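Ribose-phosphate pyrophosphokinase (Thermus thermophilus, PDB 7PN0) catalyses the transfer of pyrophosphate from ATP to ribose 5-phosphate, giving the phosphoribosyl pyrophosphate used to build nucleotides. Local coordinates at residues 51-56 with 85-90; 81-86 with 120-125; 162-167 with 212-217. One frame throughout, in Å; residues are numbered along the deposited sequence.

Contact 1 of 3, residues 51-56 with 85-90; sequences DVFIVQ and TAVIPY
The Phe53 ring has a water over one face, displaced toward the rim, while Val87 CG2 meets the ring edge near its plane, 4.0 Å from Phe53 CD2. Thr85 runs alongside and points the same way, its CB approaching Phe53 CD2 obliquely at 3.5 Å. These are neighbours across two parallel strands, 51-55 and 83-88, of a beta-alpha-beta unit whose crossover helix is 62-78, in the PRTase-like N-terminal domain. With CG placed anti to the carbonyl carbon (chi1 -67°), the ring stands on the same sheet face as Thr85 and Val87, beside the threonine, and helix 287-299 packs against that face. There too Val55 CG2 rests near Val87 CB, and Val55 CG1 touches Pro89 CG, the two side chains crossing at about a right angle. Ile54 projects from the other face onto helix 62-78. Four backbone bonds zip the strands together, alternating from Val52 O to Gln56 N. Gln56 turns its amide away, to Ser10, Glu68 and the carbonyl of His65. At the N-terminal end the water over the ring bridges three groups: it donates to Asp51 OD1 and Val52 O and accepts from the hydroxyl of Thr85, whose OG1 lies 2.7 Å from the water oxygen.

Contact 2 of 3, residues 81-86 with 120-125; sequences AARVTA and ADRVLT
Asp121 reaches back to Arg83 and Val84 where strands 83-88 and 122-126 begin to pair. Its OD2 accepts the backbone N-H of Val84 at 2.8 Å on the anti side, 18° out of the carboxylate plane, while its own N donates to Val84 O at 2.7 Å. The residue thus holds both the N-H and the carbonyl of Val84, and its CG, anti to the carbonyl carbon (chi1 -63°), is what turns the carboxylate back toward that N-H. Further along, packing is close and mostly backbone: Ala86 N donates to Arg122 O, and Leu124 N to Ala86 O. Beside them Thr85 runs along Arg122, its OG1 3.3 Å from Arg122 CD, whereas Ala86 CB touches Val123 CG2 only lightly.

The Arg83 and Asp121 side is wetter. One water donates to both Ala82 O and Asp121 OD2; another accepts from the NH2 groups of Arg83 and Arg122, which stand 4.3 Å apart. The two guanidinium planes are turned 56° from each other, and Arg122 CD lies over one face of the Arg83 group. The like charges are probably offset by acids: Asp51 of the same chain and Glu49 of the second subunit for Arg83, and Asp142 of the same chain for Arg122, whose NH1 also hydrogen-bonds Ser80 OG of the second subunit. Asp121 OD1 has its own salt bridge to Lys77.

The pair is joined by a beta-alpha-beta crossover through helix 107-118, in the five-stranded parallel sheet. Strand 51-55 flanks it at one edge and 141-144 at the other, while Arg122 and Leu124 pack on helix 287-299.

Contact 3 of 3, residues 162-167 with 212-217; sequences NAVVVA and KTALIV
Lys212 lies across the N-terminal end of strand 163-167, beside Asn162. Its CB is 3.5 Å from Asn162 O and 3.9 Å from Val164 CG1. CG passes alongside the Asn162 side chain, and CD comes nearer to it while staying 4.0 Å from Asn162 O. Bends at chi2 and chi3 then swing CE back to 4.2 Å from Val164 CB. Lys212 thus crosses Val164 at about a right angle, with the aliphatic part of the lysine doing the touching. Val164 CG1 sits in the crowded position between the backbone N and the carbonyl carbon (chi1 58°), which turns it toward Lys212 CB. Were Asn162 replaced by an alanine, the group lying against Lys212 CG and CD would be gone, and the lysine chain would probably be freer to turn.

The two strands are parallel and central in the mixed seven-stranded sheet of the second PRTase-like domain. Between them in sequence come helix 173-183 and the antiparallel pair 187-194 and 200-206. Thr213 N donates to Asn162 O, and the ladder continues through Val164 and Leu215 to Val166 N on Leu215 O. Ala163, Val165 and Leu215 share one face, where Leu215 CB is 4.3 Å from Val165 CG2 and helix 173-183 packs. On the other face, packed by helix 225-236, Val166 CG2 meets Ala214 CB at 3.9 Å. Beyond the last direct bond a water accepts from Val217 N, its oxygen 2.8 Å away.

All three contacts pair parallel strands, and each is largely buried, yet they differ in their margins. Contacts 1 and 2 share strand 83-88 and lie in one sheet, their centres 7 Å apart; the Asp51 to Arg83 salt bridge and a probable hydrogen bond from Thr125 to Ile88 O tie them directly. Contact 1 is wholly buried and mainly apolar, whereas contact 2 carries charged side chains at one end, where it reaches a second subunit. Contact 3 belongs to the other domain's sheet, about 34 and 38 Å centre to centre from contacts 1 and 2. Its interior is aliphatic, its partly exposed end is formed by Asn162 and Lys212, and no other subunit touches it.

Contact 1 of 3, residues 51-56 with 85-90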
loop_
_atom_site.group_PDB
_atom_site.type_symbol
_atom_site.label_atom_id
_atom_site.label_comp_id
_atom_site.label_asym_id
_atom_site.label_seq_id
_atom_site.Cartn_x
_atom_site.Cartn_y
_atom_site.Cartn_z
ATOM N N ASP A 51 -17.754 3.882 16.578
ATOM C CA ASP A 51 -16.398 4.278 16.999
ATOM C C ASP A 51 -15.973 3.250 18.023
ATOM O O ASP A 51 -16.475 3.295 19.198
ATOM C CB ASP A 51 -16.420 5.722 17.492
ATOM C CG ASP A 51 -15.076 6.399 17.562
ATOM O OD1 ASP A 51 -14.102 5.844 17.039
ATOM O OD2 ASP A 51 -15.034 7.529 18.121
ATOM N N VAL A 52 -15.242 2.251 17.547
ATOM C CA VAL A 52 -15.041 1.031 18.338
ATOM C C VAL A 52 -13.637 1.023 18.915
ATOM O O VAL A 52 -12.649 1.357 18.229
ATOM C CB VAL A 52 -15.473 -0.277 17.642
ATOM C CG1 VAL A 52 -16.356 -0.163 16.451
ATOM C CG2 VAL A 52 -14.512 -1.442 17.709
ATOM N N PHE A 53 -13.576 0.687 20.190
ATOM C CA PHE A 53 -12.366 0.667 21.031
ATOM C C PHE A 53 -12.237 -0.749 21.583
ATOM O O PHE A 53 -13.157 -1.298 22.275
ATOM C CB PHE A 53 -12.485 1.697 22.165
ATOM C CG PHE A 53 -12.482 3.116 21.678
ATOM C CD1 PHE A 53 -13.619 3.696 21.147
ATOM C CD2 PHE A 53 -11.294 3.836 21.621
ATOM C CE1 PHE A 53 -13.598 4.980 20.626
ATOM C CE2 PHE A 53 -11.280 5.130 21.112
ATOM C CZ PHE A 53 -12.437 5.697 20.627
ATOM N N ILE A 54 -11.103 -1.368 21.335
ATOM C CA ILE A 54 -10.949 -2.792 21.733
ATOM C C ILE A 54 -9.807 -2.816 22.711
ATOM O O ILE A 54 -8.709 -2.409 22.319
ATOM C CB ILE A 54 -10.709 -3.720 20.548
ATOM C CG1 ILE A 54 -11.865 -3.708 19.564
ATOM C CG2 ILE A 54 -10.331 -5.123 20.979
ATOM C CD1 ILE A 54 -11.378 -3.994 18.170
ATOM N N VAL A 55 -10.068 -3.282 23.926
ATOM C CA VAL A 55 -9.041 -3.328 25.006
ATOM C C VAL A 55 -8.320 -4.687 25.017
ATOM O O VAL A 55 -8.932 -5.760 25.239
ATOM C CB VAL A 55 -9.679 -3.016 26.372
ATOM C CG1 VAL A 55 -8.664 -2.915 27.474
ATOM C CG2 VAL A 55 -10.498 -1.736 26.320
ATOM N N GLN A 56 -7.001 -4.648 24.966
ATOM C CA GLN A 56 -6.172 -5.879 25.132
ATOM C C GLN A 56 -4.784 -5.492 25.605
ATOM O O GLN A 56 -4.150 -4.657 24.943
ATOM C CB GLN A 56 -6.084 -6.653 23.821
ATOM C CG GLN A 56 -5.436 -8.014 24.002
ATOM C CD GLN A 56 -6.460 -9.056 24.368
ATOM O OE1 GLN A 56 -7.146 -8.970 25.393
ATOM N NE2 GLN A 56 -6.603 -10.034 23.502
ATOM N N THR A 85 -10.066 1.584 17.172
ATOM C CA THR A 85 -8.890 1.906 17.999
ATOM C C THR A 85 -8.470 0.659 18.773
ATOM O O THR A 85 -9.342 0.074 19.511
ATOM C CB THR A 85 -9.203 3.060 18.951
ATOM O OG1 THR A 85 -9.598 4.211 18.188
ATOM C CG2 THR A 85 -8.040 3.340 19.880
ATOM N N ALA A 86 -7.188 0.316 18.693
ATOM C CA ALA A 86 -6.556 -0.693 19.555
ATOM C C ALA A 86 -6.214 0.020 20.861
ATOM O O ALA A 86 -5.300 0.828 20.882
ATOM C CB ALA A 86 -5.332 -1.318 18.952
ATOM N N VAL A 87 -6.928 -0.320 21.920
ATOM C CA VAL A 87 -6.578 0.136 23.287
ATOM C C VAL A 87 -5.682 -0.935 23.899
ATOM O O VAL A 87 -6.150 -2.026 24.209
ATOM C CB VAL A 87 -7.814 0.441 24.136
ATOM C CG1 VAL A 87 -7.381 0.951 25.486
ATOM C CG2 VAL A 87 -8.721 1.443 23.426
ATOM N N ILE A 88 -4.415 -0.613 24.031
ATOM C CA ILE A 88 -3.358 -1.570 24.444
ATOM C C ILE A 88 -2.740 -0.957 25.677
ATOM O O ILE A 88 -1.747 -0.239 25.589
ATOM C CB ILE A 88 -2.297 -1.786 23.340
ATOM C CG1 ILE A 88 -2.958 -2.205 22.028
ATOM C CG2 ILE A 88 -1.266 -2.782 23.827
ATOM C CD1 ILE A 88 -1.973 -2.308 20.869
ATOM N N PRO A 89 -3.302 -1.227 26.867
ATOM C CA PRO A 89 -2.808 -0.574 28.081
ATOM C C PRO A 89 -1.357 -0.951 28.379
ATOM O O PRO A 89 -0.602 -0.057 28.732
ATOM C CB PRO A 89 -3.778 -1.031 29.178
ATOM C CG PRO A 89 -4.995 -1.424 28.433
ATOM C CD PRO A 89 -4.522 -2.015 27.109
ATOM N N TYR A 90 -0.965 -2.201 28.145
ATOM C CA TYR A 90 0.440 -2.640 28.283
ATOM C C TYR A 90 0.906 -3.292 26.979
ATOM O O TYR A 90 0.445 -4.356 26.662
ATOM C CB TYR A 90 0.642 -3.609 29.432
ATOM C CG TYR A 90 2.038 -4.188 29.541
ATOM C CD1 TYR A 90 3.163 -3.377 29.485
ATOM C CD2 TYR A 90 2.241 -5.557 29.632
ATOM C CE1 TYR A 90 4.450 -3.915 29.532
ATOM C CE2 TYR A 90 3.513 -6.114 29.696
ATOM C CZ TYR A 90 4.621 -5.287 29.633
ATOM O OH TYR A 90 5.872 -5.818 29.737
HETATM O O HOH W 1 -12.134 3.894 17.249
#

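Contact 2 of 3, residues 81-86 with 120-125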
loop_
_atom_site.group_PDB
_atom_site.type_symbol
_atom_site.label_atom_id
_atom_site.label_comp_id
_atom_site.label_asym_id
_atom_site.label_seq_id
_atom_site.Cartn_x
_atom_site.Cartn_y
_atom_site.Cartn_z
ATOM N N ALA A 81 -17.536 -1.232 11.184
ATOM C CA ALA A 81 -17.156 -0.165 12.119
ATOM C C ALA A 81 -16.713 1.084 11.337
ATOM O O ALA A 81 -16.074 0.928 10.322
ATOM C CB ALA A 81 -16.068 -0.640 13.020
ATOM N N ALA A 82 -16.999 2.282 11.840
ATOM C CA ALA A 82 -16.543 3.558 11.222
ATOM C C ALA A 82 -15.061 3.720 11.522
ATOM O O ALA A 82 -14.314 4.222 10.675
ATOM C CB ALA A 82 -17.309 4.734 11.752
ATOM N N ARG A 83 -14.675 3.398 12.752
ATOM C CA ARG A 83 -13.301 3.637 13.226
ATOM C C ARG A 83 -13.005 2.536 14.224
ATOM O O ARG A 83 -13.924 2.172 15.022
ATOM C CB ARG A 83 -13.092 5.012 13.845
ATOM C CG ARG A 83 -11.616 5.291 14.096
ATOM C CD ARG A 83 -11.359 6.745 14.412
ATOM N NE ARG A 83 -12.105 7.219 15.585
ATOM C CZ ARG A 83 -12.011 8.463 16.051
ATOM N NH1 ARG A 83 -12.733 8.844 17.083
ATOM N NH2 ARG A 83 -11.162 9.316 15.495
ATOM N N VAL A 84 -11.777 2.035 14.186
ATOM C CA VAL A 84 -11.307 1.007 15.155
ATOM C C VAL A 84 -10.019 1.477 15.842
ATOM O O VAL A 84 -9.033 1.745 15.159
ATOM C CB VAL A 84 -11.126 -0.354 14.470
ATOM C CG1 VAL A 84 -10.568 -1.372 15.442
ATOM C CG2 VAL A 84 -12.411 -0.860 13.871
ATOM N N THR A 85 -10.066 1.584 17.172
ATOM C CA THR A 85 -8.890 1.906 17.999
ATOM C C THR A 85 -8.470 0.659 18.773
ATOM O O THR A 85 -9.342 0.074 19.511
ATOM C CB THR A 85 -9.203 3.060 18.951
ATOM O OG1 THR A 85 -9.598 4.211 18.188
ATOM C CG2 THR A 85 -8.040 3.340 19.880
ATOM N N ALA A 86 -7.188 0.316 18.693
ATOM C CA ALA A 86 -6.556 -0.693 19.555
ATOM C C ALA A 86 -6.214 0.020 20.861
ATOM O O ALA A 86 -5.300 0.828 20.882
ATOM C CB ALA A 86 -5.332 -1.318 18.952
ATOM N N ALA A 120 -6.458 -1.577 12.271
ATOM C CA ALA A 120 -6.466 -0.565 13.351
ATOM C C ALA A 120 -6.328 0.822 12.737
ATOM O O ALA A 120 -5.438 1.052 11.945
ATOM C CB ALA A 120 -5.378 -0.824 14.347
ATOM N N ASP A 121 -7.113 1.770 13.203
ATOM C CA ASP A 121 -7.028 3.167 12.715
ATOM C C ASP A 121 -6.175 3.990 13.668
ATOM O O ASP A 121 -5.710 5.058 13.268
ATOM C CB ASP A 121 -8.421 3.755 12.559
ATOM C CG ASP A 121 -9.245 3.036 11.525
ATOM O OD1 ASP A 121 -8.718 2.901 10.360
ATOM O OD2 ASP A 121 -10.447 2.758 11.822
ATOM N N ARG A 122 -6.009 3.520 14.896
ATOM C CA ARG A 122 -5.444 4.321 15.990
ATOM C C ARG A 122 -5.029 3.365 17.083
ATOM O O ARG A 122 -5.562 2.251 17.178
ATOM C CB ARG A 122 -6.408 5.289 16.714
ATOM C CG ARG A 122 -7.385 6.092 15.890
ATOM C CD ARG A 122 -8.247 6.939 16.811
ATOM N NE ARG A 122 -7.414 7.804 17.629
ATOM C CZ ARG A 122 -6.775 8.890 17.175
ATOM N NH1 ARG A 122 -6.029 9.584 17.995
ATOM N NH2 ARG A 122 -6.929 9.320 15.926
ATOM N N VAL A 123 -4.164 3.851 17.960
ATOM C CA VAL A 123 -3.743 3.100 19.165
ATOM C C VAL A 123 -3.881 4.076 20.330
ATOM O O VAL A 123 -3.608 5.260 20.144
ATOM C CB VAL A 123 -2.307 2.543 19.074
ATOM C CG1 VAL A 123 -1.823 1.960 20.366
ATOM C CG2 VAL A 123 -2.199 1.497 18.001
ATOM N N LEU A 124 -4.268 3.543 21.469
ATOM C CA LEU A 124 -4.294 4.230 22.788
ATOM C C LEU A 124 -3.506 3.349 23.744
ATOM O O LEU A 124 -3.888 2.185 23.869
ATOM C CB LEU A 124 -5.743 4.422 23.275
ATOM C CG LEU A 124 -5.887 5.014 24.684
ATOM C CD1 LEU A 124 -5.185 6.353 24.763
ATOM C CD2 LEU A 124 -7.364 5.089 25.090
ATOM N N THR A 125 -2.439 3.879 24.347
ATOM C CA THR A 125 -1.544 3.046 25.169
ATOM C C THR A 125 -1.030 3.884 26.326
ATOM O O THR A 125 -1.245 5.083 26.340
ATOM C CB THR A 125 -0.455 2.382 24.311
ATOM O OG1 THR A 125 0.287 1.442 25.076
ATOM C CG2 THR A 125 0.527 3.348 23.690
HETATM O O HOH W 2 -11.739 3.778 9.656
HETATM O O HOH W 3 -8.664 8.691 13.592
#

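Contact 3 of 3, residues 162-167 with 212-217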
loop_
_atom_site.group_PDB
_atom_site.type_symbol
_atom_site.label_atom_id
_atom_site.label_comp_id
_atom_site.label_asym_id
_atom_site.label_seq_id
_atom_site.Cartn_x
_atom_site.Cartn_y
_atom_site.Cartn_z
ATOM N N ASN A 162 11.026 13.616 54.389
ATOM C CA ASN A 162 12.247 12.790 54.591
ATOM C C ASN A 162 12.423 11.795 53.436
ATOM O O ASN A 162 13.037 10.714 53.659
ATOM C CB ASN A 162 12.165 12.084 55.950
ATOM C CG ASN A 162 13.404 11.292 56.306
ATOM O OD1 ASN A 162 13.303 10.220 56.912
ATOM N ND2 ASN A 162 14.568 11.791 55.922
ATOM N N ALA A 163 11.948 12.151 52.237
ATOM C CA ALA A 163 11.923 11.249 51.060
ATOM C C ALA A 163 12.979 11.688 50.041
ATOM O O ALA A 163 13.312 12.902 49.975
ATOM C CB ALA A 163 10.546 11.244 50.456
ATOM N N VAL A 164 13.466 10.729 49.255
ATOM C CA VAL A 164 14.354 11.001 48.094
ATOM C C VAL A 164 13.973 10.032 46.968
ATOM O O VAL A 164 13.693 8.871 47.239
ATOM C CB VAL A 164 15.820 10.835 48.523
ATOM C CG1 VAL A 164 16.080 9.451 49.074
ATOM C CG2 VAL A 164 16.792 11.173 47.401
ATOM N N VAL A 165 13.965 10.505 45.736
ATOM C CA VAL A 165 13.764 9.629 44.558
ATOM C C VAL A 165 15.144 9.106 44.113
ATOM O O VAL A 165 16.078 9.909 43.931
ATOM C CB VAL A 165 12.998 10.379 43.446
ATOM C CG1 VAL A 165 12.779 9.506 42.222
ATOM C CG2 VAL A 165 11.668 10.907 43.953
ATOM N N VAL A 166 15.279 7.805 43.923
ATOM C CA VAL A 166 16.574 7.188 43.561
ATOM C C VAL A 166 16.417 6.538 42.191
ATOM O O VAL A 166 15.497 5.711 42.041
ATOM C CB VAL A 166 17.002 6.152 44.609
ATOM C CG1 VAL A 166 18.331 5.518 44.234
ATOM C CG2 VAL A 166 17.020 6.764 46.006
ATOM N N ALA A 167 17.313 6.854 41.262
ATOM C CA ALA A 167 17.494 6.046 40.032
ATOM C C ALA A 167 18.583 5.011 40.279
ATOM O O ALA A 167 19.687 5.379 40.667
ATOM C CB ALA A 167 17.851 6.939 38.886
ATOM N N LYS A 212 16.728 8.003 54.964
ATOM C CA LYS A 212 15.654 8.645 54.161
ATOM C C LYS A 212 14.704 7.551 53.668
ATOM O O LYS A 212 15.095 6.367 53.615
ATOM C CB LYS A 212 16.223 9.492 53.015
ATOM C CG LYS A 212 17.298 10.495 53.430
ATOM C CD LYS A 212 16.841 11.931 53.440
ATOM C CE LYS A 212 17.018 12.629 52.107
ATOM N NZ LYS A 212 17.075 14.108 52.257
ATOM N N THR A 213 13.482 7.956 53.361
ATOM C CA THR A 213 12.489 7.113 52.660
ATOM C C THR A 213 12.812 7.220 51.171
ATOM O O THR A 213 12.611 8.282 50.609
ATOM C CB THR A 213 11.056 7.555 52.971
ATOM O OG1 THR A 213 10.928 7.314 54.370
ATOM C CG2 THR A 213 10.010 6.771 52.209
ATOM N N ALA A 214 13.420 6.185 50.612
ATOM C CA ALA A 214 13.804 6.157 49.190
ATOM C C ALA A 214 12.589 5.704 48.358
ATOM O O ALA A 214 11.944 4.679 48.702
ATOM C CB ALA A 214 14.970 5.244 49.010
ATOM N N LEU A 215 12.326 6.423 47.268
ATOM C CA LEU A 215 11.269 6.098 46.292
ATOM C C LEU A 215 11.949 5.623 44.994
ATOM O O LEU A 215 12.824 6.346 44.499
ATOM C CB LEU A 215 10.427 7.350 46.053
ATOM C CG LEU A 215 9.917 8.070 47.294
ATOM C CD1 LEU A 215 8.958 9.161 46.884
ATOM C CD2 LEU A 215 9.248 7.088 48.255
ATOM N N ILE A 216 11.556 4.476 44.453
ATOM C CA ILE A 216 12.037 4.058 43.095
ATOM C C ILE A 216 10.846 3.902 42.156
ATOM O O ILE A 216 9.735 3.481 42.591
ATOM C CB ILE A 216 12.947 2.833 43.145
ATOM C CG1 ILE A 216 12.200 1.555 43.528
ATOM C CG2 ILE A 216 14.132 3.123 44.065
ATOM C CD1 ILE A 216 13.065 0.327 43.659
ATOM N N VAL A 217 11.056 4.217 40.879
ATOM C CA VAL A 217 9.934 4.158 39.903
ATOM C C VAL A 217 10.494 3.522 38.642
ATOM O O VAL A 217 11.676 3.812 38.288
ATOM C CB VAL A 217 9.297 5.538 39.689
ATOM C CG1 VAL A 217 10.305 6.578 39.181
ATOM C CG2 VAL A 217 8.074 5.459 38.787
HETATM O O HOH W 4 13.685 4.926 40.056
#